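Local coordinates for protein phosphoenolpyruvate--glycerone phosphotransferase (Enterococcus faecalis, PDB 3B48) that probably acts as the phosphoryl donor DhaM in the PEP-dependent dihydroxyacetone kinase complex, passing phosphoryl groups from HPr towards DhaL and dihydroxyacetone, at residues 7-12 with 55-60; 26-31 with 105-110. One frame throughout, in Å; residues are numbered along the deposited sequence.

Interaction 1 (7-12 with 55-60); sequences DILLVS and IDTINE
L9 on strand 6-11 meets T57 and I58 on helix 51-60, a strand-to-helix contact within the alpha/beta fold of the fructose IIA family. Helix 51-60 belongs to the beta-alpha-beta crossover that leads from strand 35-38 to strand 66-71. These strands lie on the two sides of strand 6-11 in the parallel sheet, and the helix packs over the strand between them.

The strand opens with D7, a carboxylate in a buried place whose two oxygens are both satisfied: OD1 forms a salt bridge with R65 and OD2 a hydrogen bond with H37. I8 turns to the opposite face of the sheet. L9 turns back to the helix, with its CA 8.7 Å from the CA of T57, and its branched end reaches into that gap. CG of L9 lies beside the backbone N, anti to the carbonyl carbon (chi1 -64°), and the CD2 branch does the touching. It reaches CD1 of I58 at 3.6 Å, the two side chains crossing at about a right angle. I58 suits the site because its flexible CG1 arm carries CD1 nearer to the sheet than its CB direction alone would suggest. L10 again turns to the far face, towards helix 15-27. F67 of strand 66-71 touches both L9 and I58. T57 serves two roles: its OG1 is hydrogen-bonded to K53 O one turn back in the helix, while its methyl CG2 stands 4.3 Å from CD2 of L9.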
loop_
_atom_site.group_PDB
_atom_site.type_symbol
_atom_site.label_atom_id
_atom_site.label_comp_id
_atom_site.label_asym_id
_atom_site.label_seq_id
_atom_site.Cartn_x
_atom_site.Cartn_y
_atom_site.Cartn_z
ATOM N N ASP B 7 17.635 -4.475 -3.531
ATOM C CA ASP B 7 16.641 -5.102 -2.682
ATOM C C ASP B 7 15.601 -4.071 -2.292
ATOM O O ASP B 7 15.929 -2.885 -2.064
ATOM C CB ASP B 7 17.277 -5.674 -1.415
ATOM C CG ASP B 7 18.327 -6.717 -1.705
ATOM O OD1 ASP B 7 19.260 -6.407 -2.469
ATOM O OD2 ASP B 7 18.245 -7.835 -1.139
ATOM N N ILE B 8 14.353 -4.537 -2.232
ATOM C CA ILE B 8 13.235 -3.774 -1.708
ATOM C C ILE B 8 12.856 -4.300 -0.341
ATOM O O ILE B 8 12.510 -5.484 -0.164
ATOM C CB ILE B 8 12.002 -3.840 -2.631
ATOM C CG1 ILE B 8 12.278 -3.123 -3.957
ATOM C CG2 ILE B 8 10.766 -3.252 -1.927
ATOM C CD1 ILE B 8 11.316 -3.474 -5.044
ATOM N N LEU B 9 12.916 -3.408 0.633
ATOM C CA LEU B 9 12.567 -3.765 2.008
ATOM C C LEU B 9 11.273 -3.042 2.366
ATOM O O LEU B 9 11.175 -1.790 2.270
ATOM C CB LEU B 9 13.695 -3.433 3.001
ATOM C CG LEU B 9 15.088 -4.096 2.972
ATOM C CD1 LEU B 9 15.907 -3.790 1.679
ATOM C CD2 LEU B 9 15.857 -3.644 4.232
ATOM N N LEU B 10 10.303 -3.879 2.745
ATOM C CA LEU B 10 8.921 -3.516 2.978
ATOM C C LEU B 10 8.650 -3.560 4.478
ATOM O O LEU B 10 8.589 -4.648 5.070
ATOM C CB LEU B 10 7.985 -4.526 2.279
ATOM C CG LEU B 10 8.202 -4.785 0.776
ATOM C CD1 LEU B 10 7.368 -5.985 0.363
ATOM C CD2 LEU B 10 7.756 -3.579 0.031
ATOM N N VAL B 11 8.479 -2.378 5.069
ATOM C CA VAL B 11 8.199 -2.234 6.513
ATOM C C VAL B 11 6.737 -1.832 6.801
ATOM O O VAL B 11 6.185 -0.977 6.152
ATOM C CB VAL B 11 9.191 -1.266 7.168
ATOM C CG1 VAL B 11 9.104 -1.362 8.689
ATOM C CG2 VAL B 11 10.617 -1.574 6.628
ATOM N N SER B 12 6.109 -2.518 7.753
ATOM C CA SER B 12 4.729 -2.220 8.084
ATOM C C SER B 12 4.497 -2.709 9.482
ATOM O O SER B 12 5.288 -3.489 9.959
ATOM C CB SER B 12 3.790 -2.947 7.095
ATOM O OG SER B 12 2.422 -2.662 7.338
ATOM N N ILE B 55 18.016 -4.008 10.020
ATOM C CA ILE B 55 19.435 -4.135 10.328
ATOM C C ILE B 55 19.953 -5.542 10.005
ATOM O O ILE B 55 20.897 -5.688 9.233
ATOM C CB ILE B 55 19.805 -3.778 11.823
ATOM C CG1 ILE B 55 19.241 -2.422 12.291
ATOM C CG2 ILE B 55 21.348 -3.856 12.072
ATOM C CD1 ILE B 55 19.673 -1.270 11.485
ATOM N N ASP B 56 19.368 -6.572 10.620
ATOM C CA ASP B 56 19.742 -7.952 10.317
ATOM C C ASP B 56 19.677 -8.269 8.805
ATOM O O ASP B 56 20.587 -8.870 8.267
ATOM C CB ASP B 56 18.849 -8.921 11.078
ATOM C CG ASP B 56 19.130 -8.947 12.576
ATOM O OD1 ASP B 56 20.288 -8.694 13.013
ATOM O OD2 ASP B 56 18.169 -9.243 13.321
ATOM N N THR B 57 18.605 -7.857 8.131
ATOM C CA THR B 57 18.480 -8.055 6.690
ATOM C C THR B 57 19.652 -7.444 5.921
ATOM O O THR B 57 20.293 -8.138 5.133
ATOM C CB THR B 57 17.120 -7.529 6.179
ATOM O OG1 THR B 57 16.064 -8.242 6.845
ATOM C CG2 THR B 57 17.008 -7.713 4.702
ATOM N N ILE B 58 19.957 -6.172 6.176
ATOM C CA ILE B 58 21.149 -5.541 5.590
ATOM C C ILE B 58 22.466 -6.243 5.984
ATOM O O ILE B 58 23.345 -6.447 5.153
ATOM C CB ILE B 58 21.289 -4.047 5.978
ATOM C CG1 ILE B 58 19.994 -3.233 5.779
ATOM C CG2 ILE B 58 22.586 -3.429 5.385
ATOM C CD1 ILE B 58 19.421 -3.257 4.460
ATOM N N ASN B 59 22.596 -6.614 7.247
ATOM C CA ASN B 59 23.790 -7.309 7.697
ATOM C C ASN B 59 23.934 -8.732 7.105
ATOM O O ASN B 59 25.045 -9.221 6.940
ATOM C CB ASN B 59 23.871 -7.325 9.227
ATOM C CG ASN B 59 24.583 -6.093 9.798
ATOM O OD1 ASN B 59 25.480 -5.519 9.169
ATOM N ND2 ASN B 59 24.199 -5.700 11.006
ATOM N N GLU B 60 22.816 -9.373 6.773
ATOM C CA GLU B 60 22.829 -10.743 6.270
ATOM C C GLU B 60 22.978 -10.802 4.743
ATOM O O GLU B 60 23.308 -11.848 4.187
ATOM C CB GLU B 60 21.577 -11.509 6.742
ATOM C CG GLU B 60 21.715 -12.054 8.170
ATOM C CD GLU B 60 20.424 -12.006 9.004
ATOM O OE1 GLU B 60 19.358 -11.574 8.495
ATOM O OE2 GLU B 60 20.487 -12.404 10.192
#

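Interaction 2 (26-31 with 105-110); sequences EQMNAS and GAFASA
M28, a selenomethionine in this crystal, and F107 cross at about a right angle, so that the end of the M28 side chain lies against one corner of the ring. The Met-aromatic contact is oblique: SE lies 5.0 Å from the centroid of the F107 ring, 54° off its normal. A bend at chi3 (80°) turns CE towards the ring, where it rests 3.8 Å from CE1 of F107 and close to CZ as well. F107 swings its ring to the selenomethionine with CG anti to the backbone N (chi1 168°).

A30 CB reaches the same CE1 at 3.9 Å, again obliquely. Its small side chain suits a place where the chain leaving helix 15-27 runs close to helix 102-113. N29 ends the helix in a Schellman motif with positive phi, which asparagine tolerates better than most residues. Further along, the CB of A110 packs 3.4 Å from the carbonyl O of A30, and alanine adds no bulk beyond CB beside that carbonyl. L73 of the second subunit packs on both M28 and F107. With no hydrogen bond between the two segments, the contact depends on dispersion and a polarisable chalcogen, selenium here and sulfur in ordinary methionine, beside an aromatic ring.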
loop_
_atom_site.group_PDB
_atom_site.type_symbol
_atom_site.label_atom_id
_atom_site.label_comp_id
_atom_site.label_asym_id
_atom_site.label_seq_id
_atom_site.Cartn_x
_atom_site.Cartn_y
_atom_site.Cartn_z
ATOM N N GLU B 26 5.922 -10.673 -7.032
ATOM C CA GLU B 26 6.608 -11.871 -7.563
ATOM C C GLU B 26 5.754 -12.672 -8.529
ATOM O O GLU B 26 6.246 -13.172 -9.536
ATOM C CB GLU B 26 7.070 -12.773 -6.428
ATOM C CG GLU B 26 8.154 -12.124 -5.641
ATOM C CD GLU B 26 8.624 -12.949 -4.500
ATOM O OE1 GLU B 26 8.015 -14.007 -4.201
ATOM O OE2 GLU B 26 9.626 -12.514 -3.893
ATOM N N GLN B 27 4.465 -12.760 -8.235
ATOM C CA GLN B 27 3.570 -13.540 -9.051
ATOM C C GLN B 27 3.237 -12.782 -10.331
ATOM O O GLN B 27 2.949 -13.386 -11.363
ATOM C CB GLN B 27 2.333 -13.883 -8.248
ATOM C CG GLN B 27 1.819 -15.301 -8.459
ATOM C CD GLN B 27 2.914 -16.379 -8.469
ATOM O OE1 GLN B 27 2.960 -17.212 -9.377
ATOM N NE2 GLN B 27 3.791 -16.362 -7.460
HETATM N N MSE B 28 3.305 -11.456 -10.266
HETATM C CA MSE B 28 3.154 -10.623 -11.446
HETATM C C MSE B 28 4.413 -10.658 -12.319
HETATM O O MSE B 28 4.415 -10.093 -13.417
HETATM C CB MSE B 28 2.807 -9.183 -11.065
HETATM C CG MSE B 28 1.372 -9.010 -10.628
HETATM SE SE MSE B 28 0.990 -7.205 -10.010
HETATM C CE MSE B 28 0.793 -6.428 -11.816
ATOM N N ASN B 29 5.461 -11.331 -11.830
ATOM C CA ASN B 29 6.747 -11.431 -12.539
ATOM C C ASN B 29 7.485 -10.080 -12.633
ATOM O O ASN B 29 8.329 -9.855 -13.509
ATOM C CB ASN B 29 6.546 -12.071 -13.926
ATOM C CG ASN B 29 6.064 -13.527 -13.846
ATOM O OD1 ASN B 29 6.582 -14.330 -13.059
ATOM N ND2 ASN B 29 5.086 -13.868 -14.668
ATOM N N ALA B 30 7.156 -9.195 -11.708
ATOM C CA ALA B 30 7.724 -7.856 -11.624
ATOM C C ALA B 30 9.022 -7.758 -10.801
ATOM O O ALA B 30 9.579 -6.663 -10.647
ATOM C CB ALA B 30 6.679 -6.888 -11.055
ATOM N N SER B 31 9.518 -8.867 -10.259
ATOM C CA SER B 31 10.707 -8.757 -9.409
ATOM C C SER B 31 11.801 -9.744 -9.814
ATOM O O SER B 31 12.500 -10.317 -8.957
ATOM C CB SER B 31 10.328 -8.847 -7.906
ATOM O OG SER B 31 10.268 -10.182 -7.436
ATOM N N GLY B 105 4.772 2.442 -4.536
ATOM C CA GLY B 105 6.216 2.724 -4.634
ATOM C C GLY B 105 7.048 1.478 -4.911
ATOM O O GLY B 105 7.813 1.425 -5.885
ATOM N N ALA B 106 6.861 0.449 -4.084
ATOM C CA ALA B 106 7.624 -0.809 -4.231
ATOM C C ALA B 106 7.439 -1.451 -5.625
ATOM O O ALA B 106 8.409 -1.906 -6.262
ATOM C CB ALA B 106 7.224 -1.782 -3.120
ATOM N N PHE B 107 6.191 -1.480 -6.097
ATOM C CA PHE B 107 5.882 -2.111 -7.366
ATOM C C PHE B 107 6.569 -1.325 -8.465
ATOM O O PHE B 107 7.168 -1.920 -9.362
ATOM C CB PHE B 107 4.354 -2.229 -7.621
ATOM C CG PHE B 107 4.003 -2.627 -9.046
ATOM C CD1 PHE B 107 3.995 -3.976 -9.438
ATOM C CD2 PHE B 107 3.735 -1.656 -10.008
ATOM C CE1 PHE B 107 3.719 -4.332 -10.758
ATOM C CE2 PHE B 107 3.415 -2.025 -11.331
ATOM C CZ PHE B 107 3.414 -3.368 -11.689
ATOM N N ALA B 108 6.458 0.009 -8.400
ATOM C CA ALA B 108 7.151 0.906 -9.335
ATOM C C ALA B 108 8.681 0.712 -9.272
ATOM O O ALA B 108 9.319 0.487 -10.308
ATOM C CB ALA B 108 6.786 2.329 -9.072
ATOM N N SER B 109 9.281 0.753 -8.074
ATOM C CA SER B 109 10.713 0.414 -7.990
ATOM C C SER B 109 11.007 -0.937 -8.642
ATOM O O SER B 109 11.906 -1.035 -9.430
ATOM C CB SER B 109 11.245 0.474 -6.552
ATOM O OG SER B 109 11.373 1.831 -6.163
ATOM N N ALA B 110 10.223 -1.962 -8.335
ATOM C CA ALA B 110 10.493 -3.324 -8.842
ATOM C C ALA B 110 10.371 -3.470 -10.353
ATOM O O ALA B 110 11.149 -4.183 -10.986
ATOM C CB ALA B 110 9.598 -4.341 -8.151
#

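From the N terminus the chain runs through strand 6-11, then helix 15-27 and the turn after it, before strand 35-38 and helix 51-60 bring it back to strand 6-11. There interaction 1 closes a loop of 42 residues. Interaction 2 begins inside that loop but is completed only at helix 102-113, across 73 intervening residues, so the two contacts cross rather than nest. Interaction 1 fixes helix 51-60 to one face of the sheet, while interaction 2 joins two helical elements, 15-27 with its following turn and 102-113, that lie on the other. Strand 6-11 links them directly, since I8 CD1 lies 3.7 Å from A110 CB and L10 CD2 lies 3.7 Å from A106 CB.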